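PDB 2FCK: ribosomal-protein-serine acetyltransferase, putative from Vibrio cholerae O1 biovar eltor, which is of uncertain function but belongs to the GNAT acetyltransferases and probably acetylates protein N-termini, perhaps on serine or alanine of a ribosomal protein. Local coordinates for residues D23-L28 against Q52-F57. Sequence-based numbering, arbitrary orientation. Where two conformers were deposited one is given.
Sequences DEAEEL and QEAEQF
Ala25 and Leu28, in the first turn of helix 25-33, pack against Ala54, Glu55 and Phe57 of helix 51-66, an apolar helix-helix contact between the two helices that follow the first strands of the GNAT fold. The backbones come nearest at the two alanines, whose CA atoms lie 5.2 Å apart. Their methyls meet, CB of Ala25 to CB of Ala54 at 4.0 Å, and the Ala54 CB also rests on the carbonyl oxygen of Ala25, 3.6 Å away. Small residues on both sides thus let the helices approach closely. Beside this pair, the Glu55 chain leaves with CG anti to its carbonyl carbon (chi1 -74°) and passes Ala25 with its aliphatic part: CG sits 3.6 Å from Ala25 CB, while the extended chain carries the carboxylate onward. Three residues on from Ala25, Leu28 reaches across with a single branch. Its CD2 lies 4.1 Å from Ala54 CB, and Leu28 CD2 is 3.7 Å from Phe57 CD2, approaching the ring obliquely, the two side chains crossing at about a right angle. Phe57 also stacks on Trp44 and touches Met86 of strand 83-93, while Leu28 reaches Leu83 of the same strand, tying the helix pair to the sheet. At the start of helix 25-33, Glu24 occupies the N-cap position; its carboxylate accepts a hydrogen bond from Thr21 N and forms a salt bridge with Arg18. With methyl, methylene and ring carbons packing on one another and on backbone carbonyl oxygens, and no polar bond linking the segments, the pairing probably rests on close fit and on burial of 207 Å² of mostly apolar surface, both sides summed.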
loop_
_atom_site.group_PDB
_atom_site.type_symbol
_atom_site.label_atom_id
_atom_site.label_comp_id
_atom_site.label_asym_id
_atom_site.label_seq_id
_atom_site.Cartn_x
_atom_site.Cartn_y
_atom_site.Cartn_z
ATOM N N ASP A 23 25.532 16.330 7.307
ATOM C CA ASP A 23 26.524 17.215 6.759
ATOM C C ASP A 23 26.345 17.545 5.273
ATOM O O ASP A 23 27.152 18.294 4.735
ATOM C CB ASP A 23 27.917 16.636 6.979
ATOM C CG ASP A 23 28.325 16.632 8.444
ATOM O OD1 ASP A 23 27.872 17.503 9.240
ATOM O OD2 ASP A 23 29.129 15.749 8.808
ATOM N N GLU A 24 25.322 16.990 4.622
ATOM C CA GLU A 24 25.135 17.147 3.154
ATOM C C GLU A 24 23.920 18.015 2.782
ATOM O O GLU A 24 23.433 17.996 1.645
ATOM C CB GLU A 24 25.068 15.779 2.480
ATOM C CG GLU A 24 26.369 15.020 2.630
ATOM C CD GLU A 24 26.331 13.610 2.077
ATOM O OE1 GLU A 24 25.339 12.882 2.252
ATOM O OE2 GLU A 24 27.338 13.204 1.468
ATOM N N ALA A 25 23.473 18.815 3.739
ATOM C CA ALA A 25 22.329 19.700 3.517
ATOM C C ALA A 25 22.582 20.680 2.368
ATOM O O ALA A 25 21.696 20.899 1.529
ATOM C CB ALA A 25 22.004 20.455 4.777
ATOM N N GLU A 26 23.787 21.242 2.344
ATOM C CA GLU A 26 24.233 22.133 1.282
ATOM C C GLU A 26 24.115 21.477 -0.102
ATOM O O GLU A 26 23.636 22.118 -1.050
ATOM C CB GLU A 26 25.648 22.643 1.587
ATOM C CG GLU A 26 26.520 23.032 0.398
ATOM C CD GLU A 26 27.827 23.726 0.827
ATOM O OE1 GLU A 26 28.916 23.236 0.436
ATOM O OE2 GLU A 26 27.746 24.740 1.567
ATOM N N GLU A 27 24.556 20.219 -0.198
ATOM C CA GLU A 27 24.495 19.428 -1.416
ATOM C C GLU A 27 23.048 19.195 -1.886
ATOM O O GLU A 27 22.754 19.199 -3.081
ATOM C CB GLU A 27 25.196 18.084 -1.204
ATOM C CG GLU A 27 26.730 18.177 -1.180
ATOM C CD GLU A 27 27.340 18.539 0.184
ATOM O OE1 GLU A 27 26.676 19.180 1.040
ATOM O OE2 GLU A 27 28.521 18.186 0.387
ATOM N N LEU A 28 22.145 18.997 -0.931
ATOM C CA LEU A 28 20.731 18.798 -1.261
ATOM C C LEU A 28 20.106 20.120 -1.744
ATOM O O LEU A 28 19.306 20.139 -2.681
ATOM C CB LEU A 28 19.984 18.248 -0.046
ATOM C CG LEU A 28 18.468 18.053 -0.249
ATOM C CD1 LEU A 28 18.184 17.128 -1.424
ATOM C CD2 LEU A 28 17.799 17.527 1.032
ATOM N N GLN A 52 18.106 24.807 6.365
ATOM C CA GLN A 52 17.455 24.239 7.545
ATOM C C GLN A 52 16.291 23.319 7.178
ATOM O O GLN A 52 16.054 22.301 7.836
ATOM C CB GLN A 52 17.005 25.334 8.522
ATOM C CG GLN A 52 16.874 24.818 9.946
ATOM C CD GLN A 52 16.434 25.885 10.935
ATOM O OE1 GLN A 52 15.402 26.545 10.746
ATOM N NE2 GLN A 52 17.205 26.045 12.013
ATOM N N GLU A 53 15.564 23.677 6.125
ATOM C CA GLU A 53 14.575 22.777 5.533
ATOM C C GLU A 53 15.224 21.507 4.961
ATOM O O GLU A 53 14.702 20.413 5.143
ATOM C CB GLU A 53 13.748 23.493 4.465
ATOM C CG GLU A 53 12.313 23.781 4.900
ATOM C CD GLU A 53 11.481 22.495 5.082
ATOM O OE1 GLU A 53 10.367 22.574 5.670
ATOM O OE2 GLU A 53 11.942 21.402 4.647
ATOM N N ALA A 54 16.375 21.668 4.317
ATOM C CA ALA A 54 17.165 20.528 3.816
ATOM C C ALA A 54 17.578 19.613 4.993
ATOM O O ALA A 54 17.350 18.400 4.959
ATOM C CB ALA A 54 18.392 21.026 3.046
ATOM N N GLU A 55 18.160 20.208 6.028
ATOM C CA GLU A 55 18.517 19.469 7.242
ATOM C C GLU A 55 17.318 18.693 7.795
ATOM O O GLU A 55 17.440 17.512 8.090
ATOM C CB GLU A 55 19.100 20.393 8.310
ATOM C CG GLU A 55 20.497 20.855 8.026
ATOM C CD GLU A 55 20.984 21.915 8.983
ATOM O OE1 GLU A 55 20.253 22.264 9.949
ATOM O OE2 GLU A 55 22.124 22.393 8.772
ATOM N N GLN A 56 16.158 19.342 7.925
ATOM C CA GLN A 56 14.960 18.694 8.479
ATOM C C GLN A 56 14.507 17.456 7.666
ATOM O O GLN A 56 14.146 16.386 8.204
ATOM C CB GLN A 56 13.842 19.740 8.623
ATOM C CG GLN A 56 12.416 19.205 8.429
ATOM C CD GLN A 56 11.339 20.071 9.075
ATOM O OE1 GLN A 56 11.629 20.928 9.926
ATOM N NE2 GLN A 56 10.082 19.830 8.693
ATOM N N PHE A 57 14.533 17.626 6.357
ATOM C CA PHE A 57 14.210 16.542 5.433
ATOM C C PHE A 57 15.180 15.370 5.544
ATOM O O PHE A 57 14.764 14.223 5.554
ATOM C CB PHE A 57 14.193 17.049 3.999
ATOM C CG PHE A 57 13.970 15.945 2.991
ATOM C CD1 PHE A 57 12.702 15.383 2.799
ATOM C CD2 PHE A 57 15.043 15.416 2.301
ATOM C CE1 PHE A 57 12.518 14.329 1.887
ATOM C CE2 PHE A 57 14.863 14.390 1.396
ATOM C CZ PHE A 57 13.604 13.839 1.184
#